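Local coordinates for D-isomer specific 2-hydroxyacid dehydrogenase NAD-binding (Xanthobacter autotrophicus, PDB 4XA8), which probably acts as an NAD(P)-dependent oxidoreductase of the D-isomer specific 2-hydroxyacid dehydrogenase family, at residues 71-76 against 94-99. Sequence-based numbering, arbitrary orientation.
Sequences LKLVIN and PVTRLS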
loop_
_atom_site.group_PDB
_atom_site.type_symbol
_atom_site.label_atom_id
_atom_site.label_comp_id
_atom_site.label_asym_id
_atom_site.label_seq_id
_atom_site.Cartn_x
_atom_site.Cartn_y
_atom_site.Cartn_z
ATOM N N LEU A 71 28.609 -32.982 2.800
ATOM C CA LEU A 71 28.114 -31.627 3.132
ATOM C C LEU A 71 28.968 -30.954 4.231
ATOM O O LEU A 71 29.265 -31.560 5.300
ATOM C CB LEU A 71 26.673 -31.740 3.610
ATOM C CG LEU A 71 25.678 -30.616 3.486
ATOM C CD1 LEU A 71 25.618 -30.152 2.040
ATOM C CD2 LEU A 71 24.347 -31.178 3.978
ATOM N N LYS A 72 29.362 -29.713 3.947
ATOM C CA LYS A 72 30.226 -28.908 4.816
ATOM C C LYS A 72 29.558 -27.643 5.355
ATOM O O LYS A 72 30.065 -27.042 6.322
ATOM C CB LYS A 72 31.501 -28.543 4.043
ATOM C CG LYS A 72 32.329 -29.781 3.620
ATOM C CD LYS A 72 33.833 -29.572 3.778
ATOM C CE LYS A 72 34.576 -30.907 3.775
ATOM N NZ LYS A 72 35.776 -30.930 4.659
ATOM N N LEU A 73 28.443 -27.251 4.723
ATOM C CA LEU A 73 27.813 -25.959 4.930
ATOM C C LEU A 73 26.342 -26.016 4.514
ATOM O O LEU A 73 26.010 -26.490 3.418
ATOM C CB LEU A 73 28.566 -24.887 4.113
ATOM C CG LEU A 73 28.004 -23.454 4.145
ATOM C CD1 LEU A 73 28.006 -22.941 5.579
ATOM C CD2 LEU A 73 28.812 -22.513 3.248
ATOM N N VAL A 74 25.457 -25.567 5.401
ATOM C CA VAL A 74 24.057 -25.321 5.055
ATOM C C VAL A 74 23.752 -23.836 5.136
ATOM O O VAL A 74 24.241 -23.137 6.041
ATOM C CB VAL A 74 23.100 -26.084 5.987
ATOM C CG1 VAL A 74 21.649 -25.703 5.707
ATOM C CG2 VAL A 74 23.296 -27.555 5.792
ATOM N N ILE A 75 22.964 -23.367 4.176
ATOM C CA ILE A 75 22.525 -21.982 4.119
ATOM C C ILE A 75 20.997 -21.977 4.027
ATOM O O ILE A 75 20.426 -22.532 3.101
ATOM C CB ILE A 75 23.108 -21.199 2.906
ATOM C CG1 ILE A 75 24.633 -21.378 2.771
ATOM C CG2 ILE A 75 22.756 -19.723 3.046
ATOM C CD1 ILE A 75 25.068 -22.422 1.751
ATOM N N ASN A 76 20.345 -21.379 5.008
ATOM C CA ASN A 76 18.900 -21.327 5.048
ATOM C C ASN A 76 18.399 -20.100 4.263
ATOM O O ASN A 76 18.891 -18.993 4.461
ATOM C CB ASN A 76 18.432 -21.288 6.516
ATOM C CG ASN A 76 16.946 -21.551 6.672
ATOM O OD1 ASN A 76 16.217 -20.732 7.223
ATOM N ND2 ASN A 76 16.488 -22.669 6.169
ATOM N N PRO A 94 28.277 -26.238 10.058
ATOM C CA PRO A 94 27.767 -24.875 10.163
ATOM C C PRO A 94 26.471 -24.658 9.355
ATOM O O PRO A 94 26.335 -25.157 8.225
ATOM C CB PRO A 94 28.894 -24.016 9.583
ATOM C CG PRO A 94 30.102 -24.878 9.581
ATOM C CD PRO A 94 29.633 -26.290 9.486
ATOM N N VAL A 95 25.552 -23.926 9.982
ATOM C CA VAL A 95 24.288 -23.534 9.406
ATOM C C VAL A 95 24.241 -22.012 9.407
ATOM O O VAL A 95 24.426 -21.377 10.443
ATOM C CB VAL A 95 23.113 -24.107 10.220
ATOM C CG1 VAL A 95 21.779 -23.732 9.579
ATOM C CG2 VAL A 95 23.255 -25.622 10.291
ATOM N N THR A 96 24.017 -21.429 8.246
ATOM C CA THR A 96 23.989 -19.994 8.130
ATOM C C THR A 96 22.616 -19.544 7.650
ATOM O O THR A 96 21.836 -20.338 7.081
ATOM C CB THR A 96 25.060 -19.509 7.148
ATOM O OG1 THR A 96 24.931 -20.232 5.920
ATOM C CG2 THR A 96 26.447 -19.706 7.729
ATOM N N ARG A 97 22.336 -18.283 7.922
ATOM C CA ARG A 97 21.177 -17.605 7.390
ATOM C C ARG A 97 21.706 -16.480 6.500
ATOM O O ARG A 97 22.906 -16.164 6.514
ATOM C CB ARG A 97 20.282 -17.086 8.519
ATOM C CG ARG A 97 20.662 -15.712 9.045
ATOM C CD ARG A 97 20.135 -15.462 10.451
ATOM N NE ARG A 97 20.754 -14.258 10.986
ATOM C CZ ARG A 97 22.010 -14.177 11.434
ATOM N NH1 ARG A 97 22.818 -15.238 11.429
ATOM N NH2 ARG A 97 22.472 -13.022 11.901
ATOM N N LEU A 98 20.824 -15.906 5.701
ATOM C CA LEU A 98 21.199 -14.785 4.879
ATOM C C LEU A 98 21.041 -13.513 5.716
ATOM O O LEU A 98 20.115 -13.377 6.513
ATOM C CB LEU A 98 20.348 -14.707 3.631
ATOM C CG LEU A 98 20.243 -16.014 2.847
ATOM C CD1 LEU A 98 19.154 -15.854 1.795
ATOM C CD2 LEU A 98 21.594 -16.420 2.265
ATOM N N SER A 99 21.984 -12.606 5.560
ATOM C CA SER A 99 21.932 -11.327 6.229
ATOM C C SER A 99 21.744 -10.325 5.109
ATOM O O SER A 99 22.678 -10.037 4.370
ATOM C CB SER A 99 23.236 -11.104 6.996
ATOM O OG SER A 99 23.335 -9.794 7.533
#
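Val74 is held by Pro94 and Thr96 through backbone hydrogen bonds. Val74 N donates to Pro94 O at 3.0 Å, almost straight at 177°. Thr96 N returns a bond to Val74 O at 2.8 Å. Asn76 N then donates to Thr96 O, also at 2.8 Å. This is parallel pairing, with Val74 beside Val95 and Ile75 beside Thr96. Val95 CA adds a weaker CA-H...O contact to Val74 O.

The side chain of Thr96 donates a further hydrogen bond. Thr96 OG1 sits between its own backbone N and carbonyl carbon (chi1 52°), which turns the hydroxyl back to Val74 O at 3.0 Å. Val74 O thus accepts twice from one residue, with OG1 and N arriving from opposite faces of its carbonyl plane.

Strand 95-97 is the outermost strand, within this chain, of a five-stranded parallel sheet. The strand order 2-1-3-4-5 is consistent with the flavodoxin-like substrate-binding domain of D-2-hydroxyacid dehydrogenases. Strand 73-76 lies between it and strand 52-57, bonding to the latter through Leu73 and Ile75. The end of the Arg97 side chain leads away from strand 73-76. Arg97 has been seen to contact NADPH in a crystal structure of this protein, though none is bound to this chain in the model.

Van der Waals contacts gather on the face of Ile75 and Thr96. Ile75 lies alongside Thr96, and Ile75 CG1 is 3.4 Å from Thr96 OG1. An alanine in place of Thr96 would probably leave Val74 O with just the backbone donor from this strand and open a gap beside Ile75 CG1. Leu98 crosses Ile75 at about a right angle, and Leu98 CD2 makes an apolar contact with Ile75 CG2 at 3.6 Å. On the other face Val74 CB packs loosely on Val95 CG2 at 4.3 Å. Helix 290-306 covers Pro94, Thr96 and Leu98 through Ile304, Asn300 and Ile297.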